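Local coordinates for hydrogen peroxide-inducible genes activator (Corynebacterium glutamicum, PDB 6G1D), which senses hydrogen peroxide as a LysR-family transcription factor and probably controls peroxide-responsive genes through a redox change, at residues T17-A22 with K72-A77; F174-A179 with A270-D275; A257-C262 with V311-S316. The protein carries 1 engineered substitution. All blocks are in the same frame, centred on the assembly; numbering follows the deposited sequence. Where two conformers were deposited one is given.

Interaction 1 of 3, residues T17-A22 with K72-A77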
loop_
_atom_site.group_PDB
_atom_site.type_symbol
_atom_site.label_atom_id
_atom_site.label_comp_id
_atom_site.label_asym_id
_atom_site.label_seq_id
_atom_site.Cartn_x
_atom_site.Cartn_y
_atom_site.Cartn_z
ATOM N N THR B 17 23.256 -20.137 22.481
ATOM C CA THR B 17 22.883 -21.542 22.484
ATOM C C THR B 17 21.382 -21.749 22.489
ATOM O O THR B 17 20.861 -22.534 21.707
ATOM C CB THR B 17 23.538 -22.311 23.662
ATOM O OG1 THR B 17 24.903 -22.505 23.386
ATOM C CG2 THR B 17 22.906 -23.679 23.874
ATOM N N PHE B 18 20.693 -21.064 23.383
ATOM C CA PHE B 18 19.224 -21.189 23.458
ATOM C C PHE B 18 18.549 -20.807 22.134
ATOM O O PHE B 18 17.701 -21.525 21.627
ATOM C CB PHE B 18 18.706 -20.297 24.610
ATOM C CG PHE B 18 17.230 -20.098 24.648
ATOM C CD1 PHE B 18 16.345 -21.162 24.457
ATOM C CD2 PHE B 18 16.698 -18.834 24.920
ATOM C CE1 PHE B 18 14.983 -20.957 24.529
ATOM C CE2 PHE B 18 15.340 -18.642 24.957
ATOM C CZ PHE B 18 14.500 -19.707 24.763
ATOM N N VAL B 19 18.918 -19.663 21.601
ATOM C CA VAL B 19 18.266 -19.122 20.404
ATOM C C VAL B 19 18.542 -20.059 19.205
ATOM O O VAL B 19 17.632 -20.376 18.443
ATOM C CB VAL B 19 18.737 -17.675 20.162
ATOM C CG1 VAL B 19 18.423 -17.191 18.767
ATOM C CG2 VAL B 19 18.131 -16.743 21.208
ATOM N N THR B 20 19.785 -20.467 19.120
ATOM C CA THR B 20 20.170 -21.398 18.059
ATOM C C THR B 20 19.420 -22.834 17.991
ATOM O O THR B 20 18.792 -23.404 17.055
ATOM C CB THR B 20 21.672 -21.629 18.120
ATOM O OG1 THR B 20 22.337 -20.400 17.867
ATOM C CG2 THR B 20 22.078 -22.603 17.085
ATOM N N ILE B 21 19.301 -23.316 19.215
ATOM C CA ILE B 21 18.525 -24.559 19.373
ATOM C C ILE B 21 17.055 -24.332 19.013
ATOM O O ILE B 21 16.432 -25.163 18.326
ATOM C CB ILE B 21 18.625 -25.182 20.797
ATOM C CG1 ILE B 21 20.047 -25.623 21.120
ATOM C CG2 ILE B 21 17.743 -26.444 20.875
ATOM C CD1 ILE B 21 20.300 -25.840 22.589
ATOM N N ALA B 22 16.499 -23.224 19.478
ATOM C CA ALA B 22 15.076 -22.879 19.203
ATOM C C ALA B 22 14.798 -22.760 17.707
ATOM O O ALA B 22 13.748 -23.192 17.245
ATOM C CB ALA B 22 14.669 -21.588 19.898
ATOM N N LYS B 72 8.056 -17.931 25.128
ATOM C CA LYS B 72 7.858 -16.592 25.670
ATOM C C LYS B 72 9.159 -15.836 25.892
ATOM O O LYS B 72 9.202 -14.629 25.711
ATOM C CB LYS B 72 7.052 -16.633 26.978
ATOM C CG LYS B 72 5.600 -16.974 26.786
ATOM C CD LYS B 72 4.832 -16.932 28.103
ATOM C CE LYS B 72 4.661 -18.321 28.684
ATOM N NZ LYS B 72 3.770 -18.204 29.884
ATOM N N LEU B 73 10.226 -16.523 26.278
ATOM C CA LEU B 73 11.506 -15.842 26.512
ATOM C C LEU B 73 12.348 -15.616 25.246
ATOM O O LEU B 73 13.222 -14.741 25.241
ATOM C CB LEU B 73 12.322 -16.595 27.564
ATOM C CG LEU B 73 11.695 -16.509 28.988
ATOM C CD1 LEU B 73 12.334 -17.558 29.902
ATOM C CD2 LEU B 73 11.874 -15.106 29.531
ATOM N N LEU B 74 12.014 -16.345 24.201
ATOM C CA LEU B 74 12.860 -16.294 22.952
ATOM C C LEU B 74 13.048 -14.792 22.308
ATOM O O LEU B 74 14.125 -14.211 21.972
ATOM C CB LEU B 74 12.283 -17.242 21.882
ATOM C CG LEU B 74 13.017 -17.393 20.557
ATOM C CD1 LEU B 74 14.425 -17.884 20.798
ATOM C CD2 LEU B 74 12.258 -18.375 19.659
ATOM N N PRO B 75 11.933 -14.081 22.316
ATOM C CA PRO B 75 12.116 -12.689 21.839
ATOM C C PRO B 75 13.004 -11.808 22.708
ATOM O O PRO B 75 13.705 -10.931 22.211
ATOM C CB PRO B 75 10.706 -12.113 21.755
ATOM C CG PRO B 75 9.771 -13.180 22.247
ATOM C CD PRO B 75 10.507 -14.475 22.319
ATOM N N PHE B 76 13.005 -12.046 24.002
ATOM C CA PHE B 76 13.864 -11.263 24.911
ATOM C C PHE B 76 15.323 -11.675 24.750
ATOM O O PHE B 76 16.220 -10.827 24.802
ATOM C CB PHE B 76 13.358 -11.362 26.352
ATOM C CG PHE B 76 11.966 -10.787 26.528
ATOM C CD1 PHE B 76 11.763 -9.402 26.621
ATOM C CD2 PHE B 76 10.848 -11.628 26.540
ATOM C CE1 PHE B 76 10.486 -8.882 26.741
ATOM C CE2 PHE B 76 9.571 -11.097 26.673
ATOM C CZ PHE B 76 9.379 -9.728 26.771
ATOM N N ALA B 77 15.563 -12.970 24.530
ATOM C CA ALA B 77 16.908 -13.466 24.257
ATOM C C ALA B 77 17.418 -12.861 22.951
ATOM O O ALA B 77 18.513 -12.319 22.896
ATOM C CB ALA B 77 16.918 -14.986 24.189
#

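Interaction 2 of 3, residues F174-A179 with A270-D275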
loop_
_atom_site.group_PDB
_atom_site.type_symbol
_atom_site.label_atom_id
_atom_site.label_comp_id
_atom_site.label_asym_id
_atom_site.label_seq_id
_atom_site.Cartn_x
_atom_site.Cartn_y
_atom_site.Cartn_z
ATOM N N PHE B 174 22.118 15.912 -18.397
ATOM C CA PHE B 174 21.204 14.996 -19.068
ATOM C C PHE B 174 21.645 14.760 -20.531
ATOM O O PHE B 174 22.463 15.481 -21.075
ATOM C CB PHE B 174 19.786 15.545 -19.096
ATOM C CG PHE B 174 19.232 15.860 -17.737
ATOM C CD1 PHE B 174 19.260 14.913 -16.738
ATOM C CD2 PHE B 174 18.664 17.099 -17.471
ATOM C CE1 PHE B 174 18.759 15.197 -15.480
ATOM C CE2 PHE B 174 18.154 17.388 -16.236
ATOM C CZ PHE B 174 18.203 16.435 -15.238
ATOM N N ILE B 175 21.078 13.723 -21.110
ATOM C CA ILE B 175 21.195 13.406 -22.510
ATOM C C ILE B 175 19.798 12.985 -22.982
ATOM O O ILE B 175 19.031 12.417 -22.217
ATOM C CB ILE B 175 22.203 12.273 -22.748
ATOM C CG1 ILE B 175 22.507 12.100 -24.252
ATOM C CG2 ILE B 175 21.738 10.934 -22.141
ATOM C CD1 ILE B 175 23.819 11.381 -24.530
ATOM N N VAL B 176 19.485 13.305 -24.228
ATOM C CA VAL B 176 18.213 12.942 -24.863
ATOM C C VAL B 176 18.340 11.556 -25.459
ATOM O O VAL B 176 19.310 11.259 -26.139
ATOM C CB VAL B 176 17.833 13.950 -25.956
ATOM C CG1 VAL B 176 16.488 13.593 -26.581
ATOM C CG2 VAL B 176 17.806 15.372 -25.405
ATOM N N VAL B 177 17.368 10.708 -25.217
ATOM C CA VAL B 177 17.371 9.347 -25.706
ATOM C C VAL B 177 16.120 9.144 -26.555
ATOM O O VAL B 177 15.006 9.436 -26.123
ATOM C CB VAL B 177 17.372 8.320 -24.543
ATOM C CG1 VAL B 177 17.416 6.888 -25.080
ATOM C CG2 VAL B 177 18.561 8.597 -23.637
ATOM N N THR B 178 16.307 8.618 -27.759
ATOM C CA THR B 178 15.227 8.445 -28.738
ATOM C C THR B 178 15.338 7.076 -29.368
ATOM O O THR B 178 16.360 6.396 -29.215
ATOM C CB THR B 178 15.357 9.471 -29.866
ATOM O OG1 THR B 178 16.528 9.209 -30.673
ATOM C CG2 THR B 178 15.456 10.893 -29.289
ATOM N N ALA B 179 14.299 6.671 -30.103
ATOM C CA ALA B 179 14.412 5.517 -30.962
ATOM C C ALA B 179 15.480 5.795 -32.025
ATOM O O ALA B 179 15.735 6.941 -32.419
ATOM C CB ALA B 179 13.081 5.195 -31.633
ATOM N N ALA B 270 20.980 12.184 -28.316
ATOM C CA ALA B 270 21.194 13.526 -28.812
ATOM C C ALA B 270 21.496 14.457 -27.659
ATOM O O ALA B 270 21.146 14.167 -26.516
ATOM C CB ALA B 270 19.935 14.014 -29.492
ATOM N N ASN B 271 22.090 15.607 -27.965
ATOM C CA ASN B 271 22.352 16.607 -26.936
ATOM C C ASN B 271 21.947 17.994 -27.353
ATOM O O ASN B 271 21.917 18.320 -28.538
ATOM C CB ASN B 271 23.844 16.625 -26.569
ATOM C CG ASN B 271 24.240 15.441 -25.714
ATOM O OD1 ASN B 271 23.827 15.355 -24.554
ATOM N ND2 ASN B 271 25.008 14.513 -26.285
ATOM N N PHE B 272 21.689 18.820 -26.350
ATOM C CA PHE B 272 21.502 20.232 -26.538
ATOM C C PHE B 272 22.849 20.870 -26.812
ATOM O O PHE B 272 23.884 20.306 -26.447
ATOM C CB PHE B 272 20.856 20.856 -25.311
ATOM C CG PHE B 272 19.516 20.278 -24.987
ATOM C CD1 PHE B 272 18.417 20.598 -25.770
ATOM C CD2 PHE B 272 19.356 19.454 -23.902
ATOM C CE1 PHE B 272 17.178 20.044 -25.490
ATOM C CE2 PHE B 272 18.132 18.892 -23.611
ATOM C CZ PHE B 272 17.037 19.186 -24.405
ATOM N N ASN B 273 22.820 22.044 -27.454
ATOM C CA ASN B 273 24.039 22.781 -27.785
ATOM C C ASN B 273 24.743 23.307 -26.519
ATOM O O ASN B 273 24.169 23.301 -25.425
ATOM C CB ASN B 273 23.786 23.885 -28.829
ATOM C CG ASN B 273 22.912 25.020 -28.348
ATOM O OD1 ASN B 273 23.262 25.777 -27.453
ATOM N ND2 ASN B 273 21.792 25.179 -29.001
ATOM N N SER B 274 25.981 23.741 -26.712
ATOM C CA SER B 274 26.875 24.205 -25.657
ATOM C C SER B 274 26.307 25.286 -24.740
ATOM O O SER B 274 26.595 25.264 -23.552
ATOM C CB SER B 274 28.204 24.702 -26.261
ATOM O OG SER B 274 28.886 23.674 -26.936
ATOM N N ASP B 275 25.498 26.192 -25.288
ATOM C CA ASP B 275 24.871 27.300 -24.537
ATOM C C ASP B 275 23.682 26.900 -23.664
ATOM O O ASP B 275 23.231 27.697 -22.856
ATOM C CB ASP B 275 24.365 28.411 -25.493
ATOM C CG ASP B 275 25.477 29.128 -26.217
ATOM O OD1 ASP B 275 26.290 29.787 -25.539
ATOM O OD2 ASP B 275 25.514 29.065 -27.469
HETATM O O HOH W 1 22.153 17.358 -23.792
HETATM O O HOH W 2 24.995 14.131 -22.568
#

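Interaction 3 of 3, residues A257-C262 with V311-S316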
loop_
_atom_site.group_PDB
_atom_site.type_symbol
_atom_site.label_atom_id
_atom_site.label_comp_id
_atom_site.label_asym_id
_atom_site.label_seq_id
_atom_site.Cartn_x
_atom_site.Cartn_y
_atom_site.Cartn_z
ATOM N N ALA B 257 23.672 7.130 -16.349
ATOM C CA ALA B 257 22.864 6.002 -16.799
ATOM C C ALA B 257 23.284 5.384 -18.160
ATOM O O ALA B 257 22.884 4.251 -18.478
ATOM C CB ALA B 257 21.389 6.368 -16.852
ATOM N N ILE B 258 24.031 6.122 -18.960
ATOM C CA ILE B 258 24.300 5.724 -20.358
ATOM C C ILE B 258 24.744 4.279 -20.523
ATOM O O ILE B 258 24.115 3.533 -21.266
ATOM C CB ILE B 258 25.217 6.750 -21.047
ATOM C CG1 ILE B 258 24.417 8.028 -21.347
ATOM C CG2 ILE B 258 25.803 6.215 -22.353
ATOM C CD1 ILE B 258 25.266 9.226 -21.680
ATOM N N PRO B 259 25.796 3.843 -19.799
ATOM C CA PRO B 259 26.267 2.485 -20.094
ATOM C C PRO B 259 25.295 1.407 -19.689
ATOM O O PRO B 259 25.408 0.291 -20.155
ATOM C CB PRO B 259 27.554 2.346 -19.264
ATOM C CG PRO B 259 27.924 3.717 -18.859
ATOM C CD PRO B 259 26.669 4.551 -18.846
ATOM N N TRP B 260 24.379 1.724 -18.782
ATOM C CA TRP B 260 23.481 0.725 -18.192
ATOM C C TRP B 260 22.127 0.649 -18.859
ATOM O O TRP B 260 21.479 -0.358 -18.765
ATOM C CB TRP B 260 23.306 1.035 -16.692
ATOM C CG TRP B 260 24.609 1.008 -15.986
ATOM C CD1 TRP B 260 25.372 2.063 -15.669
ATOM C CD2 TRP B 260 25.349 -0.158 -15.617
ATOM N NE1 TRP B 260 26.550 1.645 -15.056
ATOM C CE2 TRP B 260 26.522 0.280 -14.976
ATOM C CE3 TRP B 260 25.093 -1.522 -15.703
ATOM C CZ2 TRP B 260 27.494 -0.603 -14.515
ATOM C CZ3 TRP B 260 26.055 -2.412 -15.204
ATOM C CH2 TRP B 260 27.250 -1.941 -14.635
ATOM N N GLU B 261 21.714 1.748 -19.485
ATOM C CA GLU B 261 20.373 1.884 -20.038
ATOM C C GLU B 261 20.331 2.163 -21.542
ATOM O O GLU B 261 19.362 1.773 -22.186
ATOM C CB GLU B 261 19.631 3.039 -19.318
ATOM C CG GLU B 261 19.566 2.988 -17.794
ATOM C CD GLU B 261 18.775 1.815 -17.184
ATOM O OE1 GLU B 261 18.172 1.033 -17.948
ATOM O OE2 GLU B 261 18.755 1.675 -15.906
ATOM N N CYS B 262 21.344 2.847 -22.082
ATOM C CA CYS B 262 21.270 3.447 -23.426
ATOM C C CYS B 262 22.062 2.767 -24.513
ATOM O O CYS B 262 22.139 3.312 -25.601
ATOM C CB CYS B 262 21.747 4.892 -23.395
ATOM S SG CYS B 262 20.858 5.869 -22.228
ATOM N N VAL B 311 31.216 8.720 -15.349
ATOM C CA VAL B 311 31.258 9.576 -16.514
ATOM C C VAL B 311 32.283 9.005 -17.519
ATOM O O VAL B 311 32.008 8.995 -18.719
ATOM C CB VAL B 311 31.553 11.035 -16.145
ATOM C CG1 VAL B 311 31.940 11.879 -17.365
ATOM C CG2 VAL B 311 30.350 11.664 -15.428
ATOM N N ALA B 312 33.429 8.499 -17.026
ATOM C CA ALA B 312 34.387 7.881 -17.916
ATOM C C ALA B 312 33.800 6.621 -18.536
ATOM O O ALA B 312 34.023 6.379 -19.704
ATOM C CB ALA B 312 35.684 7.572 -17.192
ATOM N N LEU B 313 33.018 5.831 -17.763
ATOM C CA LEU B 313 32.356 4.666 -18.320
ATOM C C LEU B 313 31.378 5.090 -19.442
ATOM O O LEU B 313 31.334 4.465 -20.497
ATOM C CB LEU B 313 31.631 3.853 -17.277
ATOM C CG LEU B 313 31.107 2.467 -17.694
ATOM C CD1 LEU B 313 32.281 1.522 -17.984
ATOM C CD2 LEU B 313 30.234 1.851 -16.598
ATOM N N ALA B 314 30.644 6.170 -19.218
ATOM C CA ALA B 314 29.774 6.724 -20.254
ATOM C C ALA B 314 30.542 7.136 -21.519
ATOM O O ALA B 314 30.121 6.787 -22.622
ATOM C CB ALA B 314 28.976 7.917 -19.725
ATOM N N ALA B 315 31.659 7.837 -21.357
ATOM C CA ALA B 315 32.494 8.213 -22.491
ATOM C C ALA B 315 33.069 7.001 -23.213
ATOM O O ALA B 315 33.226 7.048 -24.419
ATOM C CB ALA B 315 33.611 9.147 -22.033
ATOM N N SER B 316 33.356 5.912 -22.492
ATOM C CA SER B 316 33.900 4.695 -23.091
ATOM C C SER B 316 32.940 3.997 -24.056
ATOM O O SER B 316 33.363 3.176 -24.848
ATOM C CB SER B 316 34.351 3.710 -22.000
ATOM O OG SER B 316 33.250 2.939 -21.508
#

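Interaction 1 of 3, residues T17-A22 with K72-A77
With chi1 of 168°, Phe18 trails its ring away from its own backbone N, off helix 12-24 and toward Leu74 and Ala77; the trans chi1 of Leu74 (-177°) swings its branched end back to meet Val19 and Ala22 in the conformer described, one of two deposited. This is the packing of the first helix of the LysR-type helix-turn-helix domain against the long helix 68-95, which in this family links the DNA-binding domain to the rest of the chain. The axes of the two short segments pass 9.9 Å apart at a steep 123°, and the contact is wholly apolar. The ring of Phe18 brings CE2 to within 4.0 Å of Leu74 CA, so it rests on backbone as much as on side chain. One turn further along, Val19 CG2 stands 3.7 Å from Ala77 CB. The same methyl meets CD1 of Leu74, again in that conformer. Pro75 lacks an N-H, and the helix is kinked where the bonds to the preceding turn are missing; Phe76 N makes a weak bond to Leu73 O instead. Phe18 also packs on Leu48 of helix 38-52 and on Leu56, continuing the domain core. Helix 68-95 also meets the second subunit, where Phe76 stacks on His90 and Lys72 forms a salt bridge with Glu295, both of that neighbouring chain. Back at the contact, Phe18 CD2 lies 3.9 Å from Ala77 CB, approaching the methyl obliquely.

Interaction 2 of 3, residues F174-A179 with A270-D275
Val176 and Ala270 form an antiparallel hydrogen-bonded pair, with Val176 N 3.0 Å from Ala270 O and Ala270 N 2.9 Å from Val176 O. The first bond runs almost straight on to the C=O (161° at the oxygen), whereas in the second the donor is tilted from the carbonyl plane. Both side chains lie on one face of the sheet, CB of Val176 4.1 Å from CB of Ala270. On that face Val176 CG2 reaches Phe272, 4.0 Å from CE2, the two side chains set about at right angles. Ile175 turns CG1 anti to its backbone N (chi1 -170°), where it meets Ala270 O and lies 3.5 Å from Asn271 OD1; the Asn271 side chain crosses it at a slant. Asn271 OD1 also accepts from a water 2.6 Å away that donates to Phe174 O as well, linking the strand's backbone to the Asn271 side chain. ND2 of Asn271 is held by Gln188 OE1. The contact belongs to the LysR substrate-binding domain, of periplasmic-binding-protein type. Pairing of strands 164-179 and 267-287 runs on from Val176/Ala270 to Thr178/Ala268 and, past the irregular 271-275, resumes at Phe174/Ala278; the other edge of 164-179 bonds to strand 251-254 through Ile175 and Val177, while Phe174 packs on Leu209 and Leu216 of helix 208-219.

Interaction 3 of 3, residues A257-C262 with V311-S316
The carbonyl oxygen of Ala257 accepts two backbone N-H groups, Trp260 N at 3.0 Å and Glu261 N at 2.9 Å, and so tightens the short turn that sets Pro259 and Trp260 against Leu313. Pro259 carries the contact from the side of 257-262. Its CG lies 3.6 Å from Leu313 CG and also close to the backbone N of Ala314, so the proline points its CB-CG-CD edge at the helix, between Leu313 and Ala314, with Pro259 CA 5.5 Å from Ala314 CA. The trans chi1 of Leu313 (-169°) brings its CG alongside the CB-CG edge of the proline, and CD2 then continues to the indole, where it comes 4.0 Å from Trp260 NE1; that approach is oblique to the ring and purely van der Waals. Within the substrate-binding domain of this LysR-type regulator, the contact joins the brief helix 258-261, just after the edge strand 251-254, to the last turns of the closing helix 293-316. Its inner side is made by Ile258, whose CB is 4.2 Å from Ala314 CB and whose side chain also packs on Ile175, Ile319 and Leu321. Leu313 lies at the open margin of the contact within the assembly. Ser316 OG folds back to donate to Leu313 O at 2.6 Å, near the end of the helix. On the far side of the turn, the Glu261 carboxylate is gripped by Arg264, Thr238 and Tyr113. The indole of Trp260 also meets the ring of Tyr113, with planes about 30° apart, packs on Pro116 and touches Gln242 of the third subunit.

From the N terminus, interaction 1 closes first, between helix 12-24 and helix 68-95, closing a loop of 49 residues that holds the rest of the helix-turn-helix region; it is complete before the other two begin, and its centre lies about 59 Å from that of interaction 2. Interactions 2 and 3 cross: segment 174-179 of strand 164-179 opens, 257-262 follows, 270-275 closes interaction 2, and 311-316 closes interaction 3. Their centres are about 14 Å apart, and they touch through Val177 CG2 with Cys262 SG (3.8 Å) and Ile175 CD1 with Ile258 CD1 (3.9 Å). Together they tie neighbouring strands of the sensor domain's sheet, a short helix and the late helix 293-316 into one body.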